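Local coordinates for cellulose biosynthesis protein BcsG (PDB 5OLT) that is required for cellulose biosynthesis in Salmonella typhimurium, here as its extramembrane, zinc-binding domain of the alkaline phosphatase family, at residues I15-A20 with E42-T47; P25-L30 with G375-P380; R111-Q116 with A320-V325; G151-F156 with S182-P187; L192-R197 with T212-L217. All coordinates share one frame; numbering follows the deposited sequence. Where two conformers were deposited one is given.

Contact 1 (I15-A20 with E42-T47); sequences IGDMPA and EKRKTT
Asp17 and Arg44 both set CG beside the backbone N and opposite the carbonyl carbon, and the arginine chain then runs extended until it bends at its third torsion (chi3 81°), which swings the guanidinium across the aspartate side chain at about a right angle. The meeting is a salt bridge made by one amino group: Asp17 OD2 lies 3.4 Å from Arg44 NH2. The carboxylate and guanidinium planes are 43° apart, so the groups are not coplanar as in a two-bond bridge. Arg44 NH2 instead comes down on the face of the carboxylate, nearly above CG of Asp17 at 3.3 Å. Asp17 CA sits above one face of the guanidinium, displaced toward its rim.

A water closes the arrangement from the side. It lies in the guanidinium plane, accepts from Arg44 NH2 at 3.1 Å and donates to Asp17 OD1 at 3.1 Å, bridging NH2 and OD1 beside the direct ion pair with OD2. Both charges have second partners: OD2 of Asp17 accepts a hydrogen bond from the backbone N of Gln350, while Arg44 NH1 bonds to the carbonyl O of Gln350 and forms a salt bridge with Glu41. This network probably fixes the rotation of the guanidinium at a partly solvent-accessible site.

The two loops bracket helix 27-42 in the chain, and the bridge draws the N-terminal one to the one that leaves the helix. The arginine chain also packs on Leu319 of helix 318-328.

Contact 2 (P25-L30 with G375-P380); sequences PTTANL and GGDWVP
Leu30 lies over one face of the Trp378 indole, with its CB 3.6 Å from the centroid of the five-membered ring and only 14° off the ring normal, a well-centred CH-pi contact. The methylene sits closest to the outer side of the pyrrole, where Leu30 CB is 3.5 Å from Trp378 CD1. The CD2 methyl follows the same face toward the root of the ring, 3.7 Å from CG of Trp378. The indole is thereby packed against the side of the leucine chain near its base.

Thr27, one turn earlier, takes the backbone instead. Its chi1 of -79° places OG1 beside its own backbone N and turns this oxygen to accept from the N-H of Trp378; the bond, Trp378 N to Thr27 OG1, is 3.1 Å long but weak, bent to 133°. The methyl CG2 goes the other way, to 3.5 Å from Asp377 OD1, and the two side chains cross nearly perpendicularly. Thr26 is the N-cap of the helix, its OG1 accepting from Asn29 N, so the start of the helix is fixed just where it meets the partner segment.

The indole N-H is satisfied by Asn31 OD1, also on helix 27-42. The contact therefore docks the first turn of that helix on the small C-terminal antiparallel sheet: Trp378, next to Val379 of the edge strand, rests on Tyr370 and Arg372 of strand 368-373 and on Val361 and Ile363 of strand 360-365.

Contact 3 (R111-Q116 with A320-V325); sequences RASCGQ and AISELV
Ser113 and Ser322 are joined by a hydrogen bond between their hydroxyls, OG to OG 2.8 Å, in which either could be the donor. Ser322 OG stands anti to its own backbone N (chi1 -179°), which carries it off the helix toward the turn, whereas Ser113 OG lies beside its backbone N. A further bond links Ser322 OG to Thr46, so this buried oxygen is bonded to two hydroxyls, those of Ser113 and Thr46.

The remaining contact is van der Waals packing. Ser322 CB presses against the backbone of the turn, 3.3 Å from Ala112 O, and the Ala112 CB and Ser322 CB atoms approach to 4.0 Å. Small residues on both sides permit the close approach of the backbones, with the CA atoms of Ser113 and Ser322 only 5.3 Å apart.

Backbone bonding shapes the turn itself: Arg111 to Cys114 form a type I beta turn, its closing bond weak. A covalent tie is added by the disulfide from Cys114 to Cys130. This turn follows helix 102-110 and packs on the flank of helix 318-328, with Leu132 of helix 132-138 touching both serines and strands 90-96 and 259-265 lying against other residues of helix 318-328.

Contact 4 (G151-F156 with S182-P187); sequences GEFGGF and SFDGSP
Phe153 and Phe183 form an almost perfectly T-shaped pair near the protein surface, their ring planes 87° apart and their centroids separated by 4.7 Å. Phe183 supplies the edge: its CE2 stands over the centre of the Phe153 ring, 3.4 Å from CD2 of Phe153, and CZ follows beside it. Phe183 reaches this position with chi1 of 54°, its CG wedged between the backbone N and the carbonyl carbon. Phe153 extends anti to its backbone N, which presents its ring face to Phe183.

Asp184 slides past the Phe153 side chain in the opposite direction, with OD2 3.7 Å from CB of Phe153. Two waters link this oxygen to the other segment: one accepts from Phe153 N and donates to Asp184 OD2, the other donates to both Glu152 OE1 and Asp184 OD2. The second oxygen, OD1, is taken up within its own loop. Ser186 N reaches it at 3.0 Å in an Asx turn, from the anti side and 34° out of the carboxylate plane, while the Ser186 hydroxyl uses the syn side. These bonds probably fix the carboxylate's rotation.

Phe153 also lies close to a bound citrate, probably from the crystallisation liquor, and Phe183, whose side chain is about 8 Å from the zinc ion, stacks on His220. The contact brings the loop between strand 142-147 and helix 156-162 against the hairpin loop joining strands 178-181 and 187-189.

Contact 5 (L192-R197 with T212-L217); sequences LAVLNR and TFFNLL
Helix segment 192-197 passes over strand segment 212-217 with Leu195 and Phe214 nearest in register, their CA atoms 9.1 Å apart, a spacing that is filled by side chains. Phe214 reaches across it. Its CG stands anti to its backbone N (chi1 176°), which sends the ring out from the strand to fit between Val194 and Leu195 of the helix.

The two aliphatic residues meet different carbons of the ring. Val194 uses one methyl: CG1 lies 3.6 Å from Phe214 CE1 and equally close to CZ. Leu195 crosses the aromatic side chain at about a right angle and touches it by the branch, with CD2 3.6 Å from Phe214 CE2 and CG at 3.7 Å from the same carbon. Relative to the ring plane, both methyls come in obliquely, and neither lies squarely over the ring. One face of the ring is instead covered by Leu216 of the same strand, whose CD1 methyl sits 3.5 Å above the plane over its centre.

This is helix-on-sheet packing in the alpha/beta core typical of the alkaline phosphatase family. Strand 210-216 lies between parallel strands 142-147 and 60-66 of the mixed sheet, and helix 191-203 leads into it from one side. Met146 of strand 142-147 touches both Val194 and Phe214, while Leu195 also packs on Leu62 of strand 60-66 and Phe248 of helix 234-255. Next along the strand from Phe214, Asn215 donates through ND2 to Glu266, a ligand of the zinc ion.

From the N terminus, contact 1 closes a short loop around helix 27-42. Contact 2 starts inside that loop, at the beginning of the helix, and ends near the C terminus, so the two cross; it joins the helix to the C-terminal antiparallel sheet. Within this long span, contact 3 brings the turn after helix 102-110 to helix 318-328 and encloses contacts 4 and 5, which follow one another as short closures on the side of strands 142-147 and 210-216. Contacts 1 and 3 touch through backbone hydrogen bonds of Arg44 with Gly115 and Thr46 with Ser113, and contacts 4 and 5 through packing of Phe156 on Asn215 and Phe183 on Leu217.

Contact 1 (I15-A20 with E42-T47)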
# COMPACT_ATOMS: atom_id res chain seq x y z
N ILE A 15 -6.49 24.77 -1.69
CA ILE A 15 -5.22 24.04 -1.72
C ILE A 15 -5.39 22.79 -2.60
O ILE A 15 -6.17 21.89 -2.25
CB ILE A 15 -4.72 23.71 -0.27
CG1 ILE A 15 -4.44 25.01 0.55
CG2 ILE A 15 -3.53 22.75 -0.26
CD1 ILE A 15 -3.46 26.01 -0.05
N GLY A 16 -4.70 22.77 -3.75
CA GLY A 16 -4.77 21.62 -4.68
C GLY A 16 -3.99 20.43 -4.13
O GLY A 16 -2.98 20.61 -3.42
N ASP A 17 -4.46 19.21 -4.40
CA ASP A 17 -3.74 18.01 -3.89
C ASP A 17 -2.44 17.79 -4.64
O ASP A 17 -1.54 17.17 -4.12
CB ASP A 17 -4.57 16.73 -4.05
CG ASP A 17 -5.71 16.61 -3.03
OD1 ASP A 17 -5.91 17.56 -2.23
OD2 ASP A 17 -6.41 15.56 -3.04
N MET A 18 -2.38 18.23 -5.89
CA MET A 18 -1.17 18.06 -6.71
C MET A 18 -0.68 19.41 -7.25
O MET A 18 -1.44 20.12 -7.95
CB MET A 18 -1.41 17.05 -7.84
CG MET A 18 -1.80 15.69 -7.26
SD MET A 18 -1.90 14.46 -8.52
CE MET A 18 -3.30 15.02 -9.48
N PRO A 19 0.57 19.78 -6.95
CA PRO A 19 1.06 21.11 -7.36
C PRO A 19 1.11 21.22 -8.89
O PRO A 19 1.51 20.26 -9.58
CB PRO A 19 2.48 21.16 -6.79
CG PRO A 19 2.49 20.15 -5.68
CD PRO A 19 1.60 19.06 -6.16
N ALA A 20 0.70 22.37 -9.42
CA ALA A 20 0.64 22.59 -10.85
C ALA A 20 2.01 22.47 -11.54
O ALA A 20 3.05 22.74 -10.92
CB ALA A 20 0.05 23.97 -11.13
N GLU A 42 3.86 17.87 3.45
CA GLU A 42 4.16 17.91 4.88
C GLU A 42 2.98 18.48 5.68
O GLU A 42 2.89 18.21 6.89
CB GLU A 42 5.45 18.68 5.12
CG GLU A 42 5.90 18.64 6.57
CD GLU A 42 7.34 18.27 6.77
OE1 GLU A 42 8.19 18.36 5.83
OE2 GLU A 42 7.64 17.94 7.94
N LYS A 43 2.09 19.22 5.01
CA LYS A 43 0.91 19.80 5.66
C LYS A 43 -0.29 18.86 5.66
O LYS A 43 -1.33 19.19 6.21
CB LYS A 43 0.55 21.12 4.96
CG LYS A 43 1.64 22.20 5.10
CD LYS A 43 1.09 23.50 4.55
CE LYS A 43 2.11 24.61 4.66
NZ LYS A 43 1.88 25.49 5.83
N ARG A 44 -0.16 17.68 5.05
CA ARG A 44 -1.31 16.78 4.86
C ARG A 44 -1.32 15.71 5.93
O ARG A 44 -0.29 15.13 6.26
CB ARG A 44 -1.23 16.08 3.49
CG ARG A 44 -1.19 17.03 2.33
CD ARG A 44 -1.08 16.29 1.00
NE ARG A 44 -2.39 15.81 0.57
CZ ARG A 44 -2.61 15.19 -0.59
NH1 ARG A 44 -1.60 14.81 -1.36
NH2 ARG A 44 -3.84 14.84 -0.92
N LYS A 45 -2.52 15.45 6.46
CA LYS A 45 -2.68 14.38 7.43
C LYS A 45 -4.13 13.95 7.40
O LYS A 45 -5.02 14.73 7.06
CB LYS A 45 -2.22 14.79 8.84
CG LYS A 45 -3.13 15.78 9.54
CD LYS A 45 -2.72 15.94 11.00
CE LYS A 45 -3.80 16.70 11.77
NZ LYS A 45 -3.60 16.70 13.25
N THR A 46 -4.31 12.69 7.75
CA THR A 46 -5.63 12.17 8.07
C THR A 46 -5.92 12.54 9.50
O THR A 46 -5.14 12.30 10.40
CB THR A 46 -5.62 10.65 7.96
OG1 THR A 46 -5.08 10.32 6.69
CG2 THR A 46 -7.02 10.10 8.11
N THR A 47 -7.08 13.10 9.75
CA THR A 47 -7.42 13.31 11.17
C THR A 47 -8.28 12.17 11.69
O THR A 47 -9.38 11.94 11.17
CB THR A 47 -8.08 14.66 11.41
OG1 THR A 47 -7.14 15.67 11.03
CG2 THR A 47 -8.40 14.85 12.88
O HOH W 1 -6.48 15.87 0.25

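Contact 2 (P25-L30 with G375-P380)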
# COMPACT_ATOMS: atom_id res chain seq x y z
N PRO A 25 9.75 22.36 -18.49
CA PRO A 25 10.50 21.33 -17.76
C PRO A 25 12.05 21.47 -17.70
O PRO A 25 12.79 20.55 -18.06
CB PRO A 25 10.08 20.04 -18.48
CG PRO A 25 9.78 20.48 -19.87
CD PRO A 25 9.10 21.80 -19.69
N THR A 26 12.53 22.56 -17.16
CA THR A 26 13.96 22.76 -16.95
C THR A 26 14.38 22.13 -15.63
O THR A 26 13.53 21.88 -14.74
CB THR A 26 14.28 24.26 -16.88
OG1 THR A 26 13.60 24.81 -15.73
CG2 THR A 26 13.82 24.98 -18.16
N THR A 27 15.67 21.90 -15.43
CA THR A 27 16.13 21.38 -14.13
C THR A 27 15.66 22.27 -12.96
O THR A 27 15.18 21.77 -11.93
CB THR A 27 17.65 21.07 -14.13
OG1 THR A 27 17.86 19.82 -14.79
CG2 THR A 27 18.22 20.94 -12.73
N ALA A 28 15.80 23.59 -13.11
CA ALA A 28 15.40 24.49 -12.04
C ALA A 28 13.90 24.35 -11.72
O ALA A 28 13.52 24.30 -10.56
CB ALA A 28 15.75 25.95 -12.36
N ASN A 29 13.07 24.28 -12.75
CA ASN A 29 11.62 24.17 -12.54
C ASN A 29 11.21 22.83 -11.96
O ASN A 29 10.29 22.79 -11.14
CB ASN A 29 10.80 24.49 -13.79
CG ASN A 29 10.86 25.97 -14.15
OD1 ASN A 29 10.68 26.34 -15.31
ND2 ASN A 29 11.12 26.80 -13.17
N LEU A 30 11.88 21.75 -12.37
CA LEU A 30 11.54 20.43 -11.81
C LEU A 30 12.03 20.35 -10.37
O LEU A 30 11.30 19.83 -9.52
CB LEU A 30 12.12 19.30 -12.67
CG LEU A 30 11.22 18.81 -13.81
CD1 LEU A 30 10.78 19.86 -14.79
CD2 LEU A 30 11.99 17.71 -14.52
N GLY A 375 20.47 14.39 -6.55
CA GLY A 375 20.33 15.84 -6.44
C GLY A 375 20.90 16.63 -7.61
O GLY A 375 20.82 17.86 -7.60
N GLY A 376 21.44 15.93 -8.61
CA GLY A 376 21.95 16.51 -9.87
C GLY A 376 20.86 17.03 -10.83
O GLY A 376 19.75 17.35 -10.40
N ASP A 377 21.19 17.15 -12.12
CA ASP A 377 20.24 17.61 -13.17
C ASP A 377 19.23 16.52 -13.53
O ASP A 377 19.61 15.36 -13.68
CB ASP A 377 20.96 17.94 -14.49
CG ASP A 377 21.83 19.19 -14.41
OD1 ASP A 377 21.47 20.20 -13.75
OD2 ASP A 377 22.89 19.17 -15.07
N TRP A 378 17.97 16.92 -13.72
CA TRP A 378 16.95 15.99 -14.20
C TRP A 378 17.23 15.55 -15.62
O TRP A 378 17.69 16.33 -16.47
CB TRP A 378 15.55 16.62 -14.13
CG TRP A 378 15.12 16.90 -12.74
CD1 TRP A 378 15.34 18.05 -12.04
CD2 TRP A 378 14.35 16.05 -11.86
NE1 TRP A 378 14.81 17.96 -10.78
CE2 TRP A 378 14.18 16.74 -10.64
CE3 TRP A 378 13.82 14.75 -11.99
CZ2 TRP A 378 13.51 16.20 -9.54
CZ3 TRP A 378 13.16 14.20 -10.90
CH2 TRP A 378 12.97 14.93 -9.70
N VAL A 379 16.92 14.29 -15.90
CA VAL A 379 17.03 13.74 -17.27
C VAL A 379 15.77 12.94 -17.54
O VAL A 379 15.19 12.37 -16.61
CB VAL A 379 18.30 12.85 -17.50
CG1 VAL A 379 19.54 13.72 -17.63
CG2 VAL A 379 18.48 11.79 -16.43
N PRO A 380 15.30 12.92 -18.78
CA PRO A 380 14.15 12.06 -19.08
C PRO A 380 14.48 10.60 -18.71
O PRO A 380 15.59 10.10 -18.93
CB PRO A 380 13.97 12.21 -20.60
CG PRO A 380 14.53 13.58 -20.85
CD PRO A 380 15.70 13.73 -19.95
O HOH W 2 15.87 18.98 -17.52

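Contact 3 (R111-Q116 with A320-V325)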
# COMPACT_ATOMS: atom_id res chain seq x y z
N ARG A 111 3.54 4.80 7.72
CA ARG A 111 3.37 6.23 7.96
C ARG A 111 2.27 6.82 7.05
O ARG A 111 2.29 8.00 6.71
CB ARG A 111 4.70 6.97 7.80
CG ARG A 111 5.74 6.56 8.82
CD ARG A 111 7.00 7.40 8.67
NE ARG A 111 8.02 6.91 9.58
CZ ARG A 111 9.18 7.53 9.77
NH1 ARG A 111 9.41 8.69 9.15
NH2 ARG A 111 10.04 7.00 10.65
N ALA A 112 1.25 6.00 6.71
CA ALA A 112 0.25 6.41 5.73
C ALA A 112 -0.62 7.62 6.14
O ALA A 112 -1.29 8.19 5.28
CB ALA A 112 -0.70 5.25 5.41
N SER A 113 -0.66 7.96 7.46
CA SER A 113 -1.60 8.98 7.91
C SER A 113 -1.09 10.41 7.74
O SER A 113 -1.85 11.33 8.01
CB SER A 113 -2.01 8.71 9.35
OG SER A 113 -2.66 7.42 9.44
N CYS A 114 0.13 10.59 7.23
CA CYS A 114 0.58 11.93 6.83
C CYS A 114 1.02 11.89 5.39
O CYS A 114 1.23 10.82 4.83
CB CYS A 114 1.78 12.36 7.66
SG CYS A 114 1.32 12.69 9.38
N GLY A 115 1.17 13.07 4.78
CA GLY A 115 1.61 13.17 3.41
C GLY A 115 3.00 12.59 3.16
O GLY A 115 3.75 12.19 4.08
N GLN A 116 3.33 12.49 1.89
CA GLN A 116 4.52 11.77 1.47
C GLN A 116 5.82 12.50 1.83
O GLN A 116 6.01 13.64 1.38
CB GLN A 116 4.45 11.63 -0.05
CG GLN A 116 5.62 10.83 -0.60
CD GLN A 116 5.44 10.39 -2.04
OE1 GLN A 116 4.34 10.02 -2.43
NE2 GLN A 116 6.50 10.36 -2.80
N ALA A 320 -4.41 7.92 0.72
CA ALA A 320 -5.78 7.50 0.38
C ALA A 320 -6.21 6.24 1.15
O ALA A 320 -7.41 6.10 1.46
CB ALA A 320 -5.93 7.28 -1.11
N ILE A 321 -5.26 5.35 1.45
CA ILE A 321 -5.56 4.17 2.28
C ILE A 321 -5.90 4.63 3.70
O ILE A 321 -6.93 4.24 4.27
CB ILE A 321 -4.40 3.16 2.30
CG1 ILE A 321 -4.04 2.70 0.87
CG2 ILE A 321 -4.67 2.01 3.28
CD1 ILE A 321 -5.16 2.01 0.10
N SER A 322 -5.09 5.53 4.25
CA SER A 322 -5.37 6.05 5.57
C SER A 322 -6.75 6.73 5.60
O SER A 322 -7.50 6.56 6.60
CB SER A 322 -4.25 6.99 6.02
OG SER A 322 -4.53 7.47 7.33
N GLU A 323 -7.09 7.50 4.56
CA GLU A 323 -8.42 8.11 4.55
C GLU A 323 -9.54 7.09 4.54
O GLU A 323 -10.53 7.25 5.27
CB GLU A 323 -8.53 9.02 3.33
CG GLU A 323 -9.86 9.73 3.23
CD GLU A 323 -10.18 10.65 4.36
OE1 GLU A 323 -9.25 11.19 5.00
OE2 GLU A 323 -11.40 10.87 4.59
N LEU A 324 -9.40 6.01 3.76
CA LEU A 324 -10.43 4.98 3.78
C LEU A 324 -10.55 4.33 5.15
O LEU A 324 -11.68 4.06 5.61
CB LEU A 324 -10.16 3.91 2.70
CG LEU A 324 -10.49 4.37 1.27
CD1 LEU A 324 -9.88 3.40 0.28
CD2 LEU A 324 -12.01 4.51 1.03
N VAL A 325 -9.42 4.12 5.84
CA VAL A 325 -9.44 3.61 7.21
C VAL A 325 -10.20 4.55 8.14
O VAL A 325 -11.04 4.09 8.92
CB VAL A 325 -8.02 3.23 7.73
CG1 VAL A 325 -8.07 2.83 9.22
CG2 VAL A 325 -7.43 2.10 6.87

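Contact 4 (G151-F156 with S182-P187)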
# COMPACT_ATOMS: atom_id res chain seq x y z
N GLY A 151 11.87 -11.99 8.04
CA GLY A 151 12.24 -10.55 8.09
C GLY A 151 13.71 -10.24 8.29
O GLY A 151 14.06 -9.08 8.47
N GLU A 152 14.58 -11.25 8.25
CA GLU A 152 16.00 -11.02 8.52
C GLU A 152 16.69 -10.34 7.38
O GLU A 152 17.46 -9.39 7.59
CB GLU A 152 16.71 -12.31 8.92
CG GLU A 152 16.30 -12.81 10.28
CD GLU A 152 16.95 -14.14 10.66
OE1 GLU A 152 17.87 -14.63 9.95
OE2 GLU A 152 16.51 -14.71 11.69
N PHE A 153 16.39 -10.78 6.16
CA PHE A 153 17.07 -10.25 5.00
C PHE A 153 16.87 -8.75 4.89
O PHE A 153 15.75 -8.25 5.08
CB PHE A 153 16.62 -10.93 3.71
CG PHE A 153 17.33 -10.37 2.51
CD1 PHE A 153 18.64 -10.80 2.21
CD2 PHE A 153 16.75 -9.34 1.75
CE1 PHE A 153 19.31 -10.27 1.12
CE2 PHE A 153 17.44 -8.80 0.66
CZ PHE A 153 18.72 -9.26 0.35
N GLY A 154 17.97 -8.03 4.65
CA GLY A 154 17.93 -6.57 4.48
C GLY A 154 17.60 -5.81 5.75
O GLY A 154 17.34 -4.60 5.70
N GLY A 155 17.57 -6.51 6.89
CA GLY A 155 17.18 -5.89 8.16
C GLY A 155 15.75 -5.41 8.08
O GLY A 155 15.39 -4.43 8.74
N PHE A 156 14.92 -6.12 7.30
CA PHE A 156 13.55 -5.65 7.06
C PHE A 156 12.72 -5.55 8.33
O PHE A 156 12.09 -4.52 8.58
CB PHE A 156 12.85 -6.57 6.06
CG PHE A 156 11.43 -6.15 5.75
CD1 PHE A 156 11.17 -5.07 4.90
CD2 PHE A 156 10.36 -6.84 6.31
CE1 PHE A 156 9.86 -4.67 4.63
CE2 PHE A 156 9.05 -6.45 6.03
CZ PHE A 156 8.80 -5.36 5.20
N SER A 182 13.65 -19.00 0.18
CA SER A 182 13.84 -17.67 -0.29
C SER A 182 15.20 -17.60 -0.88
O SER A 182 16.01 -18.53 -0.77
CB SER A 182 13.61 -16.61 0.80
OG SER A 182 14.64 -16.66 1.75
N PHE A 183 15.39 -16.51 -1.61
CA PHE A 183 16.67 -16.13 -2.19
C PHE A 183 17.82 -16.11 -1.16
O PHE A 183 18.97 -16.23 -1.55
CB PHE A 183 16.51 -14.75 -2.86
CG PHE A 183 15.95 -13.71 -1.94
CD1 PHE A 183 14.55 -13.63 -1.70
CD2 PHE A 183 16.80 -12.81 -1.29
CE1 PHE A 183 14.04 -12.68 -0.81
CE2 PHE A 183 16.28 -11.85 -0.43
CZ PHE A 183 14.90 -11.79 -0.19
N ASP A 184 17.48 -15.98 0.14
CA ASP A 184 18.49 -16.08 1.24
C ASP A 184 18.55 -17.47 1.94
O ASP A 184 19.30 -17.64 2.89
CB ASP A 184 18.37 -14.89 2.25
CG ASP A 184 17.39 -15.15 3.43
OD1 ASP A 184 16.55 -16.07 3.35
OD2 ASP A 184 17.47 -14.43 4.47
N GLY A 185 17.77 -18.43 1.47
CA GLY A 185 17.74 -19.80 2.04
C GLY A 185 16.68 -20.06 3.15
O GLY A 185 16.42 -21.21 3.55
N SER A 186 16.08 -18.99 3.64
CA SER A 186 15.11 -19.13 4.70
C SER A 186 13.71 -19.38 4.12
O SER A 186 13.46 -19.21 2.92
CB SER A 186 15.13 -17.93 5.64
OG SER A 186 14.74 -16.78 4.94
N PRO A 187 12.79 -19.84 4.97
CA PRO A 187 11.50 -20.23 4.43
C PRO A 187 10.59 -19.08 4.08
O PRO A 187 10.60 -18.02 4.73
CB PRO A 187 10.85 -21.01 5.59
CG PRO A 187 11.94 -21.38 6.50
CD PRO A 187 12.97 -20.29 6.36
O HOH W 3 17.41 -15.75 7.39
O HOH W 4 15.23 -13.38 5.68

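Contact 5 (L192-R197 with T212-L217)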
# COMPACT_ATOMS: atom_id res chain seq x y z
N LEU A 192 -1.87 -19.00 2.65
CA LEU A 192 -3.17 -19.40 3.15
C LEU A 192 -3.04 -19.93 4.56
O LEU A 192 -3.93 -19.67 5.39
CB LEU A 192 -3.80 -20.42 2.21
CG LEU A 192 -5.23 -20.88 2.50
CD1 LEU A 192 -6.16 -19.67 2.65
CD2 LEU A 192 -5.69 -21.86 1.42
N ALA A 193 -1.96 -20.67 4.86
CA ALA A 193 -1.76 -21.16 6.24
C ALA A 193 -1.55 -20.02 7.23
O ALA A 193 -2.12 -20.03 8.33
CB ALA A 193 -0.60 -22.13 6.30
N VAL A 194 -0.77 -19.00 6.84
CA VAL A 194 -0.57 -17.83 7.69
C VAL A 194 -1.92 -17.13 7.94
O VAL A 194 -2.23 -16.74 9.07
CB VAL A 194 0.42 -16.84 7.04
CG1 VAL A 194 0.50 -15.55 7.84
CG2 VAL A 194 1.82 -17.44 6.94
N LEU A 195 -2.73 -16.97 6.88
CA LEU A 195 -3.99 -16.23 6.99
C LEU A 195 -4.99 -17.04 7.81
O LEU A 195 -5.74 -16.45 8.58
CB LEU A 195 -4.56 -15.91 5.60
CG LEU A 195 -3.79 -14.79 4.90
CD1 LEU A 195 -4.06 -14.86 3.39
CD2 LEU A 195 -4.20 -13.42 5.47
N ASN A 196 -5.03 -18.35 7.63
CA ASN A 196 -5.95 -19.17 8.42
C ASN A 196 -5.60 -19.17 9.91
O ASN A 196 -6.51 -19.17 10.77
CB ASN A 196 -6.02 -20.58 7.88
CG ASN A 196 -6.98 -20.69 6.71
OD1 ASN A 196 -7.96 -19.94 6.61
ND2 ASN A 196 -6.72 -21.64 5.83
N ARG A 197 -4.31 -19.13 10.22
CA ARG A 197 -3.86 -19.01 11.61
C ARG A 197 -4.31 -17.67 12.19
O ARG A 197 -4.80 -17.58 13.31
CB ARG A 197 -2.34 -19.19 11.70
CG ARG A 197 -1.80 -18.91 13.10
CD ARG A 197 -0.35 -19.31 13.24
NE ARG A 197 -0.18 -20.77 13.16
CZ ARG A 197 0.97 -21.41 13.33
NH1 ARG A 197 2.09 -20.76 13.61
NH2 ARG A 197 0.98 -22.75 13.24
N THR A 212 -3.84 -5.51 11.76
CA THR A 212 -2.72 -6.39 11.47
C THR A 212 -1.99 -5.91 10.23
O THR A 212 -2.61 -5.63 9.19
CB THR A 212 -3.23 -7.83 11.23
OG1 THR A 212 -3.86 -8.27 12.42
CG2 THR A 212 -2.11 -8.78 10.90
N PHE A 213 -0.65 -5.84 10.34
CA PHE A 213 0.24 -5.62 9.22
C PHE A 213 0.85 -6.95 8.82
O PHE A 213 1.52 -7.61 9.64
CB PHE A 213 1.34 -4.63 9.63
CG PHE A 213 2.29 -4.30 8.52
CD1 PHE A 213 1.84 -3.52 7.45
CD2 PHE A 213 3.60 -4.76 8.52
CE1 PHE A 213 2.71 -3.19 6.41
CE2 PHE A 213 4.49 -4.45 7.46
CZ PHE A 213 4.02 -3.68 6.40
N PHE A 214 0.61 -7.35 7.58
CA PHE A 214 1.07 -8.65 7.08
C PHE A 214 1.97 -8.43 5.86
O PHE A 214 1.50 -7.88 4.87
CB PHE A 214 -0.17 -9.50 6.72
CG PHE A 214 0.10 -10.86 6.09
CD1 PHE A 214 1.32 -11.57 6.25
CD2 PHE A 214 -0.91 -11.46 5.31
CE1 PHE A 214 1.51 -12.82 5.66
CE2 PHE A 214 -0.71 -12.72 4.74
CZ PHE A 214 0.49 -13.40 4.90
N ASN A 215 3.25 -8.84 5.95
CA ASN A 215 4.17 -8.67 4.82
C ASN A 215 4.49 -10.02 4.17
O ASN A 215 4.76 -10.99 4.86
CB ASN A 215 5.46 -7.95 5.26
CG ASN A 215 6.36 -7.68 4.09
OD1 ASN A 215 7.29 -8.45 3.83
ND2 ASN A 215 6.11 -6.59 3.36
N LEU A 216 4.38 -10.05 2.84
CA LEU A 216 4.48 -11.27 2.04
C LEU A 216 5.59 -11.20 1.01
O LEU A 216 5.61 -10.29 0.19
CB LEU A 216 3.17 -11.52 1.23
CG LEU A 216 1.92 -11.78 2.02
CD1 LEU A 216 1.38 -10.49 2.59
CD2 LEU A 216 0.87 -12.42 1.12
N LEU A 217 6.45 -12.22 1.01
CA LEU A 217 7.62 -12.29 0.16
C LEU A 217 7.61 -13.30 -1.03
O LEU A 217 8.64 -13.41 -1.71
CB LEU A 217 8.80 -12.70 1.11
CG LEU A 217 10.20 -12.27 0.71
CD1 LEU A 217 10.29 -10.74 0.73
CD2 LEU A 217 11.23 -12.88 1.66